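Beta-N-acetylhexosaminidase (Beutenbergia cavernae, PDB 5BU9) probably hydrolyses terminal, non-reducing N-acetyl-D-hexosamine residues of N-acetyl-beta-D-hexosaminides, as a member of glycosyl hydrolase family 3. Local coordinates at residues A[9-14]-A[307-312]; A[293-298]-A[331-336]; A[189-194]-A[205-210]. All blocks are in the same frame, centred on the assembly; numbering follows the deposited sequence.

All three contacts belong to the TIM-barrel domain of a family 3 glycosidase. Contacts 1 and 2 adjoin each other, their centres about 11 Å apart, where the first barrel strand, 15-20, pairs with the last, 296-298; the probable hydrogen bond from Val296 N to Leu14 O (2.8 Å) joins them directly. Their segments alternate along the chain, so together they tie its beginning to its end. Contact 3 is remote, its centre about 32 Å from that of contact 1 and 26 Å from that of contact 2. It lies in loops after strand 180-186, at the barrel end where TIM-barrel enzymes carry their active sites, whereas contact 2 lies near the strand starts.

Contact 1 (A[9-14]-A[307-312]); sequences QRVGQL and EMVAAV
Val11 and Val312 meet through branched aliphatic groups, with no ring or other flat side chain between the two segments; the one flat group engaged is the main-chain carbonyl of Val309, whose O lies 3.9 Å from Val11 CG1. The contact packs two outer helices of the TIM barrel: 7-12, which leads into the first strand, and 305-318, which follows the last strand, 296-298. Val11 reaches across with its CG1, held anti to the backbone N (chi1 171°), and this one methyl enters the angle between Val309 and Val312, one helical turn apart on the facing helix. Val11 CG1 approaches Val309 CG1 more loosely, at 4.2 Å. Val312 answers with the corresponding branch, also anti to its own N, and the two valines cross at a slant. All three side chains are buried, and they meet one another only through apolar atoms. Phe15, at the start of strand 15-20, touches both Val309 and Val312, while Phe322 of helix 320-336 also packs on Val312. The first and last parts of the barrel thus share one hydrophobic layer, whose shortest approach between these segments is Val11 CG1 to Val312 CG1, 3.7 Å.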
loop_
_atom_site.group_PDB
_atom_site.type_symbol
_atom_site.label_atom_id
_atom_site.label_comp_id
_atom_site.label_asym_id
_atom_site.label_seq_id
_atom_site.Cartn_x
_atom_site.Cartn_y
_atom_site.Cartn_z
ATOM N N GLN A 9 3.957 -13.100 16.457
ATOM C CA GLN A 9 2.681 -12.674 15.925
ATOM C C GLN A 9 2.642 -11.158 15.691
ATOM O O GLN A 9 2.028 -10.714 14.722
ATOM C CB GLN A 9 1.561 -13.114 16.858
ATOM C CG GLN A 9 1.319 -14.619 16.833
ATOM C CD GLN A 9 0.459 -15.050 17.987
ATOM O OE1 GLN A 9 0.398 -14.356 18.989
ATOM N NE2 GLN A 9 -0.220 -16.187 17.855
ATOM N N ARG A 10 3.300 -10.365 16.539
ATOM C CA ARG A 10 3.315 -8.912 16.327
ATOM C C ARG A 10 4.116 -8.556 15.075
ATOM O O ARG A 10 3.651 -7.784 14.231
ATOM C CB ARG A 10 3.870 -8.175 17.555
ATOM C CG ARG A 10 2.998 -8.327 18.793
ATOM C CD ARG A 10 3.317 -7.309 19.897
ATOM N NE ARG A 10 4.704 -7.338 20.367
ATOM C CZ ARG A 10 5.196 -8.159 21.305
ATOM N NH1 ARG A 10 4.436 -9.063 21.893
ATOM N NH2 ARG A 10 6.471 -8.078 21.668
ATOM N N VAL A 11 5.301 -9.147 14.935
ATOM C CA VAL A 11 6.069 -9.003 13.714
ATOM C C VAL A 11 5.203 -9.409 12.509
ATOM O O VAL A 11 5.133 -8.693 11.509
ATOM C CB VAL A 11 7.343 -9.829 13.771
ATOM C CG1 VAL A 11 7.993 -9.830 12.409
ATOM C CG2 VAL A 11 8.280 -9.240 14.780
ATOM N N GLY A 12 4.511 -10.537 12.630
ATOM C CA GLY A 12 3.661 -11.032 11.565
ATOM C C GLY A 12 2.658 -9.993 11.124
ATOM O O GLY A 12 2.359 -9.879 9.940
ATOM N N GLN A 13 2.171 -9.180 12.051
ATOM C CA GLN A 13 1.233 -8.121 11.659
ATOM C C GLN A 13 1.825 -7.020 10.766
ATOM O O GLN A 13 1.062 -6.256 10.166
ATOM C CB GLN A 13 0.644 -7.464 12.909
ATOM C CG GLN A 13 -0.172 -8.390 13.702
ATOM C CD GLN A 13 -1.440 -8.782 12.989
ATOM O OE1 GLN A 13 -2.188 -7.924 12.514
ATOM N NE2 GLN A 13 -1.684 -10.085 12.892
ATOM N N LEU A 14 3.165 -6.914 10.739
ATOM C CA LEU A 14 3.902 -5.896 9.972
ATOM C C LEU A 14 4.184 -6.323 8.524
ATOM O O LEU A 14 4.936 -5.653 7.796
ATOM C CB LEU A 14 5.222 -5.554 10.683
ATOM C CG LEU A 14 5.134 -5.217 12.181
ATOM C CD1 LEU A 14 6.500 -4.734 12.664
ATOM C CD2 LEU A 14 4.050 -4.161 12.461
ATOM N N GLU A 307 11.576 -15.598 5.069
ATOM C CA GLU A 307 12.895 -15.218 5.583
ATOM C C GLU A 307 12.940 -13.744 6.063
ATOM O O GLU A 307 13.741 -13.409 6.937
ATOM C CB GLU A 307 13.963 -15.464 4.534
ATOM C CG GLU A 307 14.094 -14.324 3.528
ATOM C CD GLU A 307 14.756 -14.781 2.244
ATOM O OE1 GLU A 307 15.805 -14.205 1.853
ATOM O OE2 GLU A 307 14.221 -15.741 1.649
HETATM N N MSE A 308 12.078 -12.876 5.512
HETATM C CA MSE A 308 12.035 -11.488 5.963
HETATM C C MSE A 308 11.430 -11.420 7.341
HETATM O O MSE A 308 11.912 -10.709 8.225
HETATM C CB MSE A 308 11.227 -10.618 5.005
HETATM C CG MSE A 308 11.880 -10.500 3.657
HETATM SE SE MSE A 308 10.704 -9.704 2.296
HETATM C CE MSE A 308 10.583 -7.951 2.981
ATOM N N VAL A 309 10.343 -12.154 7.520
ATOM C CA VAL A 309 9.696 -12.224 8.829
ATOM C C VAL A 309 10.705 -12.727 9.847
ATOM O O VAL A 309 10.822 -12.156 10.934
ATOM C CB VAL A 309 8.436 -13.117 8.798
ATOM C CG1 VAL A 309 7.956 -13.418 10.213
ATOM C CG2 VAL A 309 7.330 -12.416 8.001
ATOM N N ALA A 310 11.452 -13.778 9.496
ATOM C CA ALA A 310 12.366 -14.393 10.472
ATOM C C ALA A 310 13.458 -13.413 10.854
ATOM O O ALA A 310 13.869 -13.348 12.009
ATOM C CB ALA A 310 12.980 -15.664 9.925
ATOM N N ALA A 311 13.929 -12.659 9.870
ATOM C CA ALA A 311 14.963 -11.682 10.125
ATOM C C ALA A 311 14.445 -10.577 11.053
ATOM O O ALA A 311 15.190 -10.112 11.913
ATOM C CB ALA A 311 15.457 -11.095 8.838
ATOM N N VAL A 312 13.188 -10.153 10.869
ATOM C CA VAL A 312 12.642 -9.066 11.677
ATOM C C VAL A 312 12.432 -9.574 13.102
ATOM O O VAL A 312 12.753 -8.863 14.051
ATOM C CB VAL A 312 11.350 -8.474 11.087
ATOM C CG1 VAL A 312 10.761 -7.441 12.048
ATOM C CG2 VAL A 312 11.658 -7.784 9.746
#

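Contact 2 (A[293-298]-A[331-336]); sequences TDIVLV and RRVLAA
Arg332 reaches from helix 320-336 to the carboxylate of Asp294, just ahead of strand 296-298, the last strand of the TIM barrel. The arginine leaves the helix with CG beside its backbone N (chi1 -60°) and then runs extended as far as NE, crossing the aspartate side chain at about a right angle. Arg332 CB is the first atom to come near, 4.2 Å from Asp294 CG. Arg332 CD follows and sits almost evenly between the two carboxylate oxygens, 3.5 Å from Asp294 OD1 and only slightly farther from OD2. NE passes by at longer range, and the tip makes the bond: Arg332 NH1 donates to Asp294 OD1 in a salt bridge of 2.6 Å, with an angle of 147° at the hydrogen. OD1 lies at the guanidinium edge, close to its plane, and receives the proton on its syn side. The two flat groups are nonetheless turned 45° from each other, and a single N-H makes the link.

The other oxygen, OD2, is held by a salt bridge from Arg256 and a hydrogen bond from Val265 N. This buried carboxylate therefore lies between two arginines whose like charges it probably offsets, and its rotation is fixed from both sides.

Next to the polar pair, Val333 seals the apolar side of the contact. Val333 CG2 lies 3.9 Å from Asp294 CB, while the valine's other neighbours include Gln13, and Ala336 one turn on touches Val264. The helix is thereby laid against the beginnings of the first strand and of the last two. The same methyl, Val333 CG2, packs on Ile295 CG1 at 3.8 Å.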
loop_
_atom_site.group_PDB
_atom_site.type_symbol
_atom_site.label_atom_id
_atom_site.label_comp_id
_atom_site.label_asym_id
_atom_site.label_seq_id
_atom_site.Cartn_x
_atom_site.Cartn_y
_atom_site.Cartn_z
ATOM N N THR A 293 7.936 2.455 8.913
ATOM C CA THR A 293 6.953 1.636 8.214
ATOM C C THR A 293 6.186 0.690 9.143
ATOM O O THR A 293 6.788 0.038 10.004
ATOM C CB THR A 293 7.637 0.768 7.168
ATOM O OG1 THR A 293 8.229 1.609 6.182
ATOM C CG2 THR A 293 6.645 -0.180 6.513
ATOM N N ASP A 294 4.879 0.568 8.951
ATOM C CA ASP A 294 4.083 -0.431 9.705
ATOM C C ASP A 294 3.756 -1.703 8.923
ATOM O O ASP A 294 3.613 -2.789 9.491
ATOM C CB ASP A 294 2.793 0.219 10.191
ATOM C CG ASP A 294 3.052 1.592 10.837
ATOM O OD1 ASP A 294 3.898 1.693 11.771
ATOM O OD2 ASP A 294 2.453 2.579 10.374
ATOM N N ILE A 295 3.653 -1.603 7.607
ATOM C CA ILE A 295 3.405 -2.826 6.842
ATOM C C ILE A 295 4.347 -2.920 5.631
ATOM O O ILE A 295 4.384 -2.026 4.783
ATOM C CB ILE A 295 1.913 -2.929 6.402
ATOM C CG1 ILE A 295 0.978 -3.046 7.616
ATOM C CG2 ILE A 295 1.723 -4.104 5.405
ATOM C CD1 ILE A 295 -0.553 -3.066 7.246
ATOM N N VAL A 296 5.122 -3.999 5.584
ATOM C CA VAL A 296 6.030 -4.265 4.487
ATOM C C VAL A 296 5.288 -5.107 3.458
ATOM O O VAL A 296 4.844 -6.236 3.748
ATOM C CB VAL A 296 7.291 -4.971 4.991
ATOM C CG1 VAL A 296 8.257 -5.262 3.834
ATOM C CG2 VAL A 296 7.975 -4.117 6.098
ATOM N N LEU A 297 5.119 -4.557 2.261
ATOM C CA LEU A 297 4.363 -5.231 1.221
ATOM C C LEU A 297 5.275 -6.220 0.494
ATOM O O LEU A 297 6.307 -5.828 -0.039
ATOM C CB LEU A 297 3.769 -4.207 0.258
ATOM C CG LEU A 297 2.946 -4.777 -0.904
ATOM C CD1 LEU A 297 1.763 -5.561 -0.388
ATOM C CD2 LEU A 297 2.512 -3.667 -1.856
ATOM N N VAL A 298 4.924 -7.505 0.510
ATOM C CA VAL A 298 5.703 -8.548 -0.191
ATOM C C VAL A 298 4.758 -9.263 -1.171
ATOM O O VAL A 298 4.303 -10.362 -0.907
ATOM C CB VAL A 298 6.348 -9.528 0.821
ATOM C CG1 VAL A 298 7.347 -10.435 0.149
ATOM C CG2 VAL A 298 7.040 -8.746 1.935
ATOM N N ARG A 331 1.149 -1.893 17.062
ATOM C CA ARG A 331 0.039 -1.208 17.721
ATOM C C ARG A 331 -0.755 -0.382 16.698
ATOM O O ARG A 331 -1.969 -0.339 16.794
ATOM C CB ARG A 331 0.550 -0.315 18.868
ATOM C CG ARG A 331 -0.226 -0.421 20.149
ATOM C CD ARG A 331 0.424 0.371 21.307
ATOM N NE ARG A 331 1.650 -0.270 21.757
ATOM C CZ ARG A 331 2.852 0.283 21.692
ATOM N NH1 ARG A 331 2.977 1.519 21.209
ATOM N NH2 ARG A 331 3.923 -0.393 22.133
ATOM N N ARG A 332 -0.091 0.260 15.726
ATOM C CA ARG A 332 -0.827 1.008 14.682
ATOM C C ARG A 332 -1.639 0.077 13.827
ATOM O O ARG A 332 -2.770 0.392 13.442
ATOM C CB ARG A 332 0.099 1.810 13.774
ATOM C CG ARG A 332 0.907 2.850 14.556
ATOM C CD ARG A 332 1.784 3.707 13.687
ATOM N NE ARG A 332 2.749 4.407 14.512
ATOM C CZ ARG A 332 4.043 4.122 14.583
ATOM N NH1 ARG A 332 4.563 3.171 13.817
ATOM N NH2 ARG A 332 4.836 4.824 15.397
ATOM N N VAL A 333 -1.048 -1.070 13.519
ATOM C CA VAL A 333 -1.725 -2.032 12.681
ATOM C C VAL A 333 -2.954 -2.610 13.404
ATOM O O VAL A 333 -4.039 -2.639 12.822
ATOM C CB VAL A 333 -0.782 -3.120 12.232
ATOM C CG1 VAL A 333 -1.567 -4.211 11.479
ATOM C CG2 VAL A 333 0.328 -2.514 11.351
ATOM N N LEU A 334 -2.814 -3.005 14.676
ATOM C CA LEU A 334 -3.970 -3.544 15.384
ATOM C C LEU A 334 -5.051 -2.476 15.548
ATOM O O LEU A 334 -6.242 -2.758 15.412
ATOM C CB LEU A 334 -3.569 -4.117 16.744
ATOM C CG LEU A 334 -2.572 -5.264 16.621
ATOM C CD1 LEU A 334 -2.051 -5.654 17.982
ATOM C CD2 LEU A 334 -3.206 -6.453 15.952
ATOM N N ALA A 335 -4.647 -1.244 15.828
ATOM C CA ALA A 335 -5.624 -0.159 15.959
ATOM C C ALA A 335 -6.359 0.110 14.641
ATOM O O ALA A 335 -7.536 0.428 14.651
ATOM C CB ALA A 335 -4.955 1.096 16.434
ATOM N N ALA A 336 -5.671 -0.013 13.503
ATOM C CA ALA A 336 -6.357 0.158 12.227
ATOM C C ALA A 336 -7.327 -1.009 12.005
ATOM O O ALA A 336 -8.290 -0.884 11.279
ATOM C CB ALA A 336 -5.359 0.255 11.080
#

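Contact 3 (A[189-194]-A[205-210]); sequences LGRVTE and DVTTAD
In the loop that follows barrel strand 180-186, Arg191 folds back over Val206 and Thr207 of the segment leading from strand 203-204 to helix 212-222. The arginine side chain crosses that of Val206 at about a right angle, and its bend at chi3 (66°) brings one guanidinium face to the valine. Val206 CG2 then sits 3.6 Å above that face of the Arg191 guanidinium, displaced toward the rim and nearest to NE, an apolar methyl lying against the flat cationic group. The charge is met elsewhere: Arg191 NH1 forms a salt bridge with Asp211. Nearer the backbone, Arg191 CD rests 3.6 Å from Thr207 OG1, a hydroxyl that hydrogen-bonds with Asp204.

Both loops lie at the C-terminal end of the barrel strands; the first comes directly after the Lys-His-Phe-Pro-Gly sequence characteristic of NagZ-like family 3 enzymes. An alanine at Arg191 is likely to uncover Val206 CG2 and leave Asp211 without its cationic mate. Beyond the side chains, a water bridges the segments, donating to Arg191 O at 3.1 Å and to Asp205 OD1 at 2.9 Å. Toward helix 212-222 the second segment bends through an ST turn, in which Thr208 OG1 accepts from Asp210 N at 3.0 Å, with an angle of 141° at the hydrogen.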
loop_
_atom_site.group_PDB
_atom_site.type_symbol
_atom_site.label_atom_id
_atom_site.label_comp_id
_atom_site.label_asym_id
_atom_site.label_seq_id
_atom_site.Cartn_x
_atom_site.Cartn_y
_atom_site.Cartn_z
ATOM N N LEU A 189 5.141 10.016 -6.917
ATOM C CA LEU A 189 5.833 9.244 -7.950
ATOM C C LEU A 189 5.528 9.784 -9.340
ATOM O O LEU A 189 5.931 9.192 -10.340
ATOM C CB LEU A 189 5.415 7.779 -7.851
ATOM C CG LEU A 189 6.364 6.637 -8.166
ATOM C CD1 LEU A 189 7.770 6.909 -7.654
ATOM C CD2 LEU A 189 5.809 5.365 -7.533
ATOM N N GLY A 190 4.818 10.907 -9.403
ATOM C CA GLY A 190 4.402 11.446 -10.679
ATOM C C GLY A 190 5.457 12.231 -11.424
ATOM O O GLY A 190 5.169 12.781 -12.479
ATOM N N ARG A 191 6.679 12.300 -10.897
ATOM C CA ARG A 191 7.701 13.111 -11.552
ATOM C C ARG A 191 9.017 12.358 -11.827
ATOM O O ARG A 191 9.944 12.933 -12.400
ATOM C CB ARG A 191 7.965 14.372 -10.725
ATOM C CG ARG A 191 6.657 15.123 -10.367
ATOM C CD ARG A 191 6.975 16.548 -9.862
ATOM N NE ARG A 191 7.538 17.337 -10.951
ATOM C CZ ARG A 191 7.839 18.626 -10.887
ATOM N NH1 ARG A 191 7.645 19.322 -9.761
ATOM N NH2 ARG A 191 8.341 19.216 -11.969
ATOM N N VAL A 192 9.105 11.077 -11.469
ATOM C CA VAL A 192 10.282 10.291 -11.872
ATOM C C VAL A 192 10.225 10.037 -13.377
ATOM O O VAL A 192 9.146 10.005 -13.964
ATOM C CB VAL A 192 10.381 8.955 -11.123
ATOM C CG1 VAL A 192 10.733 9.173 -9.639
ATOM C CG2 VAL A 192 9.075 8.169 -11.288
ATOM N N THR A 193 11.387 9.857 -13.992
ATOM C CA THR A 193 11.468 9.556 -15.410
ATOM C C THR A 193 11.844 8.083 -15.676
ATOM O O THR A 193 12.023 7.688 -16.826
ATOM C CB THR A 193 12.484 10.448 -16.074
ATOM O OG1 THR A 193 13.690 10.397 -15.290
ATOM C CG2 THR A 193 11.969 11.903 -16.152
ATOM N N GLU A 194 11.979 7.290 -14.612
ATOM C CA GLU A 194 12.183 5.843 -14.729
ATOM C C GLU A 194 11.254 5.094 -13.823
ATOM O O GLU A 194 10.653 5.684 -12.937
ATOM C CB GLU A 194 13.620 5.455 -14.402
ATOM C CG GLU A 194 14.595 5.778 -15.554
ATOM C CD GLU A 194 15.262 7.098 -15.311
ATOM O OE1 GLU A 194 15.516 7.827 -16.305
ATOM O OE2 GLU A 194 15.502 7.402 -14.108
ATOM N N ASP A 205 14.612 14.266 -9.054
ATOM C CA ASP A 205 15.425 15.455 -8.798
ATOM C C ASP A 205 14.633 16.771 -8.680
ATOM O O ASP A 205 15.245 17.829 -8.681
ATOM C CB ASP A 205 16.499 15.617 -9.896
ATOM C CG ASP A 205 15.923 15.888 -11.278
ATOM O OD1 ASP A 205 14.703 15.696 -11.489
ATOM O OD2 ASP A 205 16.713 16.289 -12.167
ATOM N N VAL A 206 13.301 16.715 -8.594
ATOM C CA VAL A 206 12.482 17.944 -8.638
ATOM C C VAL A 206 11.458 18.045 -7.515
ATOM O O VAL A 206 11.074 19.148 -7.150
ATOM C CB VAL A 206 11.752 18.072 -9.983
ATOM C CG1 VAL A 206 12.731 18.429 -11.083
ATOM C CG2 VAL A 206 11.033 16.759 -10.298
ATOM N N THR A 207 11.001 16.906 -6.984
ATOM C CA THR A 207 9.978 16.904 -5.929
ATOM C C THR A 207 10.591 17.316 -4.597
ATOM O O THR A 207 11.459 16.597 -4.080
ATOM C CB THR A 207 9.300 15.489 -5.790
ATOM O OG1 THR A 207 8.689 15.101 -7.032
ATOM C CG2 THR A 207 8.272 15.463 -4.659
ATOM N N THR A 208 10.144 18.465 -4.063
ATOM C CA THR A 208 10.494 18.947 -2.712
ATOM C C THR A 208 9.362 18.662 -1.723
ATOM O O THR A 208 8.309 18.168 -2.118
ATOM C CB THR A 208 10.762 20.462 -2.670
ATOM O OG1 THR A 208 9.511 21.154 -2.735
ATOM C CG2 THR A 208 11.645 20.904 -3.852
ATOM N N ALA A 209 9.580 18.979 -0.446
ATOM C CA ALA A 209 8.553 18.830 0.593
ATOM C C ALA A 209 7.378 19.794 0.358
ATOM O O ALA A 209 6.299 19.594 0.888
ATOM C CB ALA A 209 9.164 19.053 2.001
ATOM N N ASP A 210 7.595 20.831 -0.452
ATOM C CA ASP A 210 6.550 21.815 -0.797
ATOM C C ASP A 210 5.828 21.466 -2.102
ATOM O O ASP A 210 4.903 22.179 -2.512
ATOM C CB ASP A 210 7.138 23.245 -0.936
ATOM C CG ASP A 210 7.850 23.734 0.329
ATOM O OD1 ASP A 210 7.276 23.621 1.439
ATOM O OD2 ASP A 210 8.997 24.230 0.203
HETATM O O HOH W 1 12.987 13.434 -11.782
#